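Local coordinates for peridinin-chlorophyll A protein (Amphidinium carterae, PDB 2C9E) that probably serves as a water-soluble light-harvesting antenna for blue-green light, binding the carotenoid peridinin together with chlorophyll a, at residues T57-P60 and K61-R64; N131-E134 and A135-A138; I207-A210 and S211-P215. All blocks are in the same frame, centred on the assembly; numbering follows the deposited sequence.

Interaction 1. Residues T57-P60 and K61-R64; sequences TMDP and KLVR
The carboxylate of Asp59 is the flat group of this helix start, and Lys61 and Leu62 meet different parts of it. Above its plane stands the backbone N of Lys61, which gives a hydrogen bond to Asp59 OD1 (3.0 Å) lying 43° out of that plane. The same oxygen takes the ammonium of Lys61 in a salt bridge, Lys61 NZ to Asp59 OD1 at 3.1 Å, weak as a hydrogen bond. Lys61 reaches it by bending at chi2 and chi3, which folds its chain back across the aspartate at about a right angle. Beside the other oxygen lies the hydrocarbon of Leu62, CD1 3.8 Å from Asp59 OD2. With CG anti to the backbone N (chi1 179°), Asp59 presents OD1 to the first turn as its N-cap. Its carbonyl joins in, Val63 N donating to Asp59 O at 3.0 Å, and Arg64 N binds Pro60 O in the next step of the helix. Replacing Asp59 with an alanine would probably leave Lys61 N without its cap and the lysine ammonium without its mate. On the inner side, Val63 CG2 packs on Met58 CB (3.7 Å), and each residue lines a peridinin pocket. Met58, Leu62 and Val63 all rest on Met100 of helix 87-102, while Pro60 and Val63 touch Gln234 of helix 234-251 and Arg64 reaches Leu230 O.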
loop_
_atom_site.group_PDB
_atom_site.type_symbol
_atom_site.label_atom_id
_atom_site.label_comp_id
_atom_site.label_asym_id
_atom_site.label_seq_id
_atom_site.Cartn_x
_atom_site.Cartn_y
_atom_site.Cartn_z
ATOM N N THR A 57 7.408 -10.637 6.972
ATOM C CA THR A 57 7.990 -11.984 7.041
ATOM C C THR A 57 8.754 -12.313 5.752
ATOM O O THR A 57 9.477 -13.296 5.692
ATOM C CB THR A 57 6.921 -13.094 7.230
ATOM O OG1 THR A 57 6.029 -13.117 6.099
ATOM C CG2 THR A 57 6.140 -12.896 8.530
ATOM N N MET A 58 8.592 -11.471 4.733
ATOM C CA MET A 58 9.214 -11.663 3.424
ATOM C C MET A 58 10.684 -11.282 3.334
ATOM O O MET A 58 11.196 -10.494 4.140
ATOM C CB MET A 58 8.439 -10.861 2.382
ATOM C CG MET A 58 6.987 -11.370 2.172
ATOM S SD MET A 58 5.963 -10.212 1.180
ATOM C CE MET A 58 4.445 -11.159 0.996
ATOM N N ASP A 59 11.344 -11.830 2.326
ATOM C CA ASP A 59 12.741 -11.563 2.051
ATOM C C ASP A 59 12.832 -10.161 1.405
ATOM O O ASP A 59 12.398 -9.949 0.272
ATOM C CB ASP A 59 13.220 -12.638 1.095
ATOM C CG ASP A 59 14.670 -12.481 0.704
ATOM O OD1 ASP A 59 15.260 -11.405 0.903
ATOM O OD2 ASP A 59 15.214 -13.463 0.170
ATOM N N PRO A 60 13.420 -9.187 2.110
ATOM C CA PRO A 60 13.496 -7.859 1.501
ATOM C C PRO A 60 14.035 -7.811 0.059
ATOM O O PRO A 60 13.604 -6.964 -0.754
ATOM C CB PRO A 60 14.377 -7.067 2.488
ATOM C CG PRO A 60 14.165 -7.795 3.834
ATOM C CD PRO A 60 14.123 -9.243 3.411
ATOM N N LYS A 61 14.987 -8.683 -0.270
ATOM C CA LYS A 61 15.532 -8.665 -1.638
ATOM C C LYS A 61 14.436 -8.952 -2.660
ATOM O O LYS A 61 14.379 -8.333 -3.729
ATOM C CB LYS A 61 16.677 -9.690 -1.803
ATOM C CG LYS A 61 18.026 -9.292 -1.116
ATOM C CD LYS A 61 18.416 -10.239 0.078
ATOM C CE LYS A 61 17.787 -9.781 1.431
ATOM N NZ LYS A 61 17.795 -10.820 2.506
ATOM N N LEU A 62 13.568 -9.900 -2.333
ATOM C CA LEU A 62 12.464 -10.271 -3.215
ATOM C C LEU A 62 11.318 -9.233 -3.206
ATOM O O LEU A 62 10.587 -9.103 -4.202
ATOM C CB LEU A 62 11.957 -11.663 -2.835
ATOM C CG LEU A 62 13.105 -12.677 -2.908
ATOM C CD1 LEU A 62 12.643 -14.043 -2.506
ATOM C CD2 LEU A 62 13.664 -12.703 -4.355
ATOM N N VAL A 63 11.160 -8.512 -2.093
ATOM C CA VAL A 63 10.130 -7.458 -1.971
ATOM C C VAL A 63 10.563 -6.360 -2.930
ATOM O O VAL A 63 9.782 -5.787 -3.699
ATOM C CB VAL A 63 10.076 -6.846 -0.513
ATOM C CG1 VAL A 63 9.347 -5.497 -0.516
ATOM C CG2 VAL A 63 9.347 -7.793 0.433
ATOM N N ARG A 64 11.846 -6.076 -2.885
ATOM C CA ARG A 64 12.402 -5.040 -3.715
ATOM C C ARG A 64 12.267 -5.389 -5.187
ATOM O O ARG A 64 11.839 -4.555 -6.006
ATOM C CB ARG A 64 13.864 -4.826 -3.319
ATOM C CG ARG A 64 14.554 -3.816 -4.172
ATOM C CD ARG A 64 16.045 -3.644 -3.853
ATOM N NE ARG A 64 16.421 -2.394 -4.494
ATOM C CZ ARG A 64 16.231 -1.195 -3.952
ATOM N NH1 ARG A 64 15.706 -1.072 -2.737
ATOM N NH2 ARG A 64 16.479 -0.116 -4.676
#

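Interaction 2. Residues N131-E134 and A135-A138; sequences NAFE and AEKA. With PID (peridinin), chain D.
Asn131 and Ala135 are joined by the first backbone hydrogen bond of helix 132-152, Ala135 N to Asn131 O at 2.9 Å and nearly straight at the hydrogen (173°). Three further i to i+4 bonds follow, with Glu136, Lys137 and Ala138 donating to Ala132, Phe133 and Glu134. The N-cap adds a side-chain bond: Asn131 OD1 receives Glu134 N (2.8 Å) on a lone pair, in the plane of the amide carbonyl. Water supplies another polar link, since one molecule donates to Glu134 O and accepts from Lys137 NZ (2.8 Å). The bends at chi3 and chi4 of Lys137 turn its ammonium toward that water, while Lys137 NZ stays 6.0 Å from Glu134 OE2. Glu134 has a salt bridge of its own, through OE1 to Lys20.

Among the van der Waals contacts, Glu136 has CG beside its backbone N (chi1 -75°), which lays the chain back along the first turn. Its CD comes to 3.2 Å from Ala132 O, and OE1 approaches Phe133 CD1 obliquely at 3.9 Å, carboxylate and ring planes being perpendicular. The pigment contacts lie along Ala135 and Glu136. Ala135 CB is 3.3 Å from peridinin O3, and Glu136 CG is 4.0 Å from peridinin CM2, a methyl carbon. Ala138 touches the bound digalactosyl diacyl glycerol. Phe127 of helix 119-128 packs against Ala132, Ala135 and Glu136, whereas Glu134 and Ala138 lean on helix 2-18.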
loop_
_atom_site.group_PDB
_atom_site.type_symbol
_atom_site.label_atom_id
_atom_site.label_comp_id
_atom_site.label_asym_id
_atom_site.label_seq_id
_atom_site.Cartn_x
_atom_site.Cartn_y
_atom_site.Cartn_z
ATOM N N ASN A 131 -15.486 -13.263 -18.368
ATOM C CA ASN A 131 -16.117 -14.350 -19.074
ATOM C C ASN A 131 -15.940 -15.504 -18.099
ATOM O O ASN A 131 -14.827 -15.800 -17.660
ATOM C CB ASN A 131 -15.393 -14.640 -20.373
ATOM C CG ASN A 131 -15.858 -15.921 -20.990
ATOM O OD1 ASN A 131 -15.482 -17.029 -20.551
ATOM N ND2 ASN A 131 -16.711 -15.796 -21.998
ATOM N N ALA A 132 -17.024 -16.164 -17.748
ATOM C CA ALA A 132 -16.916 -17.234 -16.777
ATOM C C ALA A 132 -15.967 -18.393 -17.085
ATOM O O ALA A 132 -15.229 -18.825 -16.192
ATOM C CB ALA A 132 -18.296 -17.763 -16.438
ATOM N N PHE A 133 -15.983 -18.917 -18.316
ATOM C CA PHE A 133 -15.111 -20.027 -18.675
ATOM C C PHE A 133 -13.658 -19.539 -18.588
ATOM O O PHE A 133 -12.725 -20.253 -18.177
ATOM C CB PHE A 133 -15.389 -20.512 -20.124
ATOM C CG PHE A 133 -16.617 -21.400 -20.290
ATOM C CD1 PHE A 133 -16.839 -22.501 -19.465
ATOM C CD2 PHE A 133 -17.537 -21.137 -21.313
ATOM C CE1 PHE A 133 -17.977 -23.340 -19.653
ATOM C CE2 PHE A 133 -18.665 -21.956 -21.516
ATOM C CZ PHE A 133 -18.886 -23.061 -20.683
ATOM N N GLU A 134 -13.463 -18.308 -19.014
ATOM C CA GLU A 134 -12.134 -17.742 -18.990
ATOM C C GLU A 134 -11.617 -17.659 -17.544
ATOM O O GLU A 134 -10.570 -18.191 -17.235
ATOM C CB GLU A 134 -12.176 -16.376 -19.655
ATOM C CG GLU A 134 -10.833 -15.824 -19.983
ATOM C CD GLU A 134 -10.902 -14.772 -21.108
ATOM O OE1 GLU A 134 -11.987 -14.218 -21.362
ATOM O OE2 GLU A 134 -9.840 -14.503 -21.729
ATOM N N ALA A 135 -12.348 -17.013 -16.647
ATOM C CA ALA A 135 -11.895 -16.894 -15.249
ATOM C C ALA A 135 -11.687 -18.312 -14.608
ATOM O O ALA A 135 -10.760 -18.525 -13.843
ATOM C CB ALA A 135 -12.949 -16.076 -14.420
ATOM N N GLU A 136 -12.545 -19.272 -14.928
ATOM C CA GLU A 136 -12.390 -20.602 -14.331
ATOM C C GLU A 136 -11.070 -21.233 -14.700
ATOM O O GLU A 136 -10.380 -21.801 -13.846
ATOM C CB GLU A 136 -13.559 -21.490 -14.718
ATOM C CG GLU A 136 -14.803 -21.097 -13.928
ATOM C CD GLU A 136 -16.111 -21.507 -14.608
ATOM O OE1 GLU A 136 -16.069 -22.312 -15.597
ATOM O OE2 GLU A 136 -17.168 -21.005 -14.148
ATOM N N LYS A 137 -10.720 -21.114 -15.978
ATOM C CA LYS A 137 -9.467 -21.615 -16.502
ATOM C C LYS A 137 -8.311 -20.850 -15.805
ATOM O O LYS A 137 -7.313 -21.442 -15.407
ATOM C CB LYS A 137 -9.443 -21.413 -18.030
ATOM C CG LYS A 137 -8.103 -21.760 -18.712
ATOM C CD LYS A 137 -8.276 -21.769 -20.213
ATOM C CE LYS A 137 -7.030 -21.287 -20.859
ATOM N NZ LYS A 137 -7.093 -19.762 -20.878
ATOM N N ALA A 138 -8.443 -19.541 -15.662
ATOM C CA ALA A 138 -7.426 -18.758 -14.967
ATOM C C ALA A 138 -7.250 -19.246 -13.496
ATOM O O ALA A 138 -6.128 -19.400 -13.010
ATOM C CB ALA A 138 -7.824 -17.294 -14.981
HETATM C C1 PID D . -15.641 -17.032 -8.325
HETATM C C2 PID D . -16.606 -18.220 -8.288
HETATM C C3 PID D . -15.802 -19.515 -8.421
HETATM C C4 PID D . -15.080 -19.506 -9.773
HETATM C C5 PID D . -13.984 -18.438 -9.865
HETATM C C6 PID D . -14.368 -17.119 -9.178
HETATM C C7 PID D . -13.791 -15.969 -9.730
HETATM C C8 PID D . -12.810 -15.167 -9.144
HETATM C C9 PID D . -12.247 -14.030 -9.732
HETATM C C10 PID D . -12.535 -13.482 -10.982
HETATM C C11 PID D . -11.331 -13.245 -9.157
HETATM C C12 PID D . -11.071 -12.216 -9.965
HETATM C C13 PID D . -10.328 -11.096 -9.581
HETATM C C14 PID D . -10.042 -9.940 -10.315
HETATM C C15 PID D . -9.335 -8.905 -9.698
HETATM C C16 PID D . -9.060 -7.655 -10.257
HETATM C C17 PID D . -8.416 -6.676 -9.496
HETATM C C18 PID D . -8.210 -5.364 -9.925
HETATM C C19 PID D . -7.619 -4.400 -9.105
HETATM C C20 PID D . -7.526 -3.064 -9.506
HETATM C C21 PID D . -7.001 -2.003 -8.765
HETATM C C22 PID D . -7.057 -0.705 -9.279
HETATM C C23 PID D . -6.644 0.399 -8.703
HETATM C C24 PID D . -6.332 1.544 -8.140
HETATM C C25 PID D . -4.949 2.202 -8.297
HETATM C C26 PID D . -4.528 2.998 -7.055
HETATM C C27 PID D . -5.618 3.939 -6.535
HETATM C C28 PID D . -6.838 3.084 -6.169
HETATM C C29 PID D . -7.413 2.326 -7.373
HETATM C C30 PID D . -5.593 5.725 -4.929
HETATM C C31 PID D . -4.837 6.533 -3.874
HETATM C CM1 PID D . -16.309 -15.679 -8.078
HETATM C CM2 PID D . -13.702 -18.225 -11.355
HETATM C CM3 PID D . -12.714 -18.991 -9.211
HETATM C CM4 PID D . -10.544 -9.786 -11.754
HETATM C CM5 PID D . -6.314 -2.262 -7.421
HETATM C CM6 PID D . -3.859 1.159 -8.560
HETATM C CM7 PID D . -5.025 3.153 -9.495
HETATM C CM8 PID D . -8.512 1.395 -6.853
HETATM O O1 PID D . -14.351 -17.228 -7.745
HETATM O O2 PID D . -16.703 -20.624 -8.394
HETATM O O3 PID D . -13.245 -13.973 -11.862
HETATM O O4 PID D . -11.795 -12.341 -11.122
HETATM O O5 PID D . -7.989 3.277 -8.273
HETATM O O6 PID D . -5.018 4.579 -5.392
HETATM O O7 PID D . -6.653 6.157 -5.383
HETATM O O HOH W 1 -8.010 -17.930 -18.920
#

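Interaction 3. Residues I207-A210 and S211-P215; sequences IETA and SAKNP
Thr209 and Lys213 lie side by side at a hydrated kink in the last turns of helix 201-213, where water takes the place of two helical backbone bonds. Two water bridges span the break. One water donates to Ile207 O (2.6 Å) and accepts from Ser211 N; the other donates to Glu208 O and accepts from Ala212 N (3.0 Å). Each thus carries an i to i+4 link that the kinked backbone does not make directly.

Direct backbone bonding resumes with a shorter, i to i+3 span. Lys213 N donates to Ala210 O at 3.1 Å, a bent bond (136°) whose donor stands 54° above the carbonyl plane, and Asn214 N follows with a bond to Ser211 O.

Side-chain hydrogen bonds run to residues outside the turn. Thr209 OG1 sits between its backbone N and carbonyl carbon (chi1 65°), from where it binds Lys205 O one turn back. Ser211 OG is bound to Gly24 O, and the serine side chain also borders a peridinin. Asn214 begins the following helix 215-231 as its N-cap, OD1 accepting from Met217 N, and Met218 of that helix packs on Ala210 and Ser211.

Nonbonded contact between Thr209 and Lys213 is made along the lysine chain: Lys213 CG lies 3.6 Å from Thr209 O, while at the far end Lys213 NZ stays 3.9 Å from Thr209 OG1.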
loop_
_atom_site.group_PDB
_atom_site.type_symbol
_atom_site.label_atom_id
_atom_site.label_comp_id
_atom_site.label_asym_id
_atom_site.label_seq_id
_atom_site.Cartn_x
_atom_site.Cartn_y
_atom_site.Cartn_z
ATOM N N ILE A 207 -10.301 7.760 -3.071
ATOM C CA ILE A 207 -9.996 6.425 -3.536
ATOM C C ILE A 207 -11.039 5.922 -4.547
ATOM O O ILE A 207 -10.703 5.304 -5.562
ATOM C CB ILE A 207 -9.926 5.460 -2.334
ATOM C CG1 ILE A 207 -8.691 5.809 -1.466
ATOM C CG2 ILE A 207 -9.980 4.012 -2.812
ATOM C CD1 ILE A 207 -8.626 5.018 -0.148
ATOM N N GLU A 208 -12.308 6.182 -4.275
ATOM C CA GLU A 208 -13.386 5.755 -5.169
ATOM C C GLU A 208 -13.415 6.409 -6.571
ATOM O O GLU A 208 -13.689 5.751 -7.611
ATOM C CB GLU A 208 -14.727 6.065 -4.514
ATOM C CG GLU A 208 -15.883 5.465 -5.245
ATOM C CD GLU A 208 -17.236 6.038 -4.843
ATOM O OE1 GLU A 208 -17.451 6.424 -3.659
ATOM O OE2 GLU A 208 -18.101 6.075 -5.732
ATOM N N THR A 209 -13.111 7.701 -6.607
ATOM C CA THR A 209 -13.235 8.448 -7.851
ATOM C C THR A 209 -12.004 9.086 -8.457
ATOM O O THR A 209 -12.068 9.519 -9.594
ATOM C CB THR A 209 -14.219 9.617 -7.649
ATOM O OG1 THR A 209 -13.628 10.508 -6.694
ATOM C CG2 THR A 209 -15.606 9.150 -7.073
ATOM N N ALA A 210 -10.904 9.187 -7.726
ATOM C CA ALA A 210 -9.736 9.890 -8.234
ATOM C C ALA A 210 -9.179 9.386 -9.543
ATOM O O ALA A 210 -9.032 10.128 -10.509
ATOM C CB ALA A 210 -8.638 9.898 -7.182
ATOM N N SER A 211 -8.849 8.115 -9.585
ATOM C CA SER A 211 -8.272 7.562 -10.793
ATOM C C SER A 211 -9.137 7.735 -12.029
ATOM O O SER A 211 -8.650 8.135 -13.088
ATOM C CB SER A 211 -7.979 6.070 -10.593
ATOM O OG SER A 211 -7.407 5.479 -11.743
ATOM N N ALA A 212 -10.417 7.414 -11.911
ATOM C CA ALA A 212 -11.290 7.505 -13.082
ATOM C C ALA A 212 -11.172 8.862 -13.787
ATOM O O ALA A 212 -11.276 8.920 -14.997
ATOM C CB ALA A 212 -12.708 7.239 -12.690
ATOM N N LYS A 213 -10.908 9.932 -13.029
ATOM C CA LYS A 213 -10.808 11.267 -13.600
ATOM C C LYS A 213 -9.534 11.506 -14.365
ATOM O O LYS A 213 -9.523 12.322 -15.278
ATOM C CB LYS A 213 -10.895 12.338 -12.525
ATOM C CG LYS A 213 -12.222 12.429 -11.760
ATOM C CD LYS A 213 -12.142 13.652 -10.853
ATOM C CE LYS A 213 -13.254 13.690 -9.869
ATOM N NZ LYS A 213 -12.701 13.904 -8.483
ATOM N N ASN A 214 -8.451 10.808 -14.007
ATOM C CA ASN A 214 -7.179 11.020 -14.695
ATOM C C ASN A 214 -6.332 9.797 -14.447
ATOM O O ASN A 214 -5.372 9.839 -13.679
ATOM C CB ASN A 214 -6.488 12.247 -14.101
ATOM C CG ASN A 214 -5.397 12.768 -14.973
ATOM O OD1 ASN A 214 -4.837 12.038 -15.813
ATOM N ND2 ASN A 214 -5.060 14.037 -14.779
ATOM N N PRO A 215 -6.686 8.691 -15.104
ATOM C CA PRO A 215 -6.008 7.407 -14.979
ATOM C C PRO A 215 -4.519 7.454 -15.220
ATOM O O PRO A 215 -3.714 6.859 -14.454
ATOM C CB PRO A 215 -6.743 6.515 -16.000
ATOM C CG PRO A 215 -8.113 7.150 -16.126
ATOM C CD PRO A 215 -7.771 8.633 -16.100
HETATM O O HOH W 2 -9.349 5.694 -7.799
HETATM O O HOH W 3 -11.480 5.914 -9.584
#

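In the fold
All three interactions are local, and they lie at helix ends in an all-helical chain, their centres about 28 to 31 Å apart. Interactions 1 and 2 each open a helix in the first half of the chain and differ in the cap: a charged aspartate paired with a lysine in the first, a neutral asparagine in the second. Interaction 3, in the second half and across the chain's centre from interaction 1, closes a helix, with waters replacing direct bonds. None is wholly core. Interaction 1 lies nearest the chain's centre, at about 15 Å, and interaction 2 farthest, at about 28 Å. Each mixes buried residues that line a pigment or lipid pocket with an exposed lysine, but they share no helix.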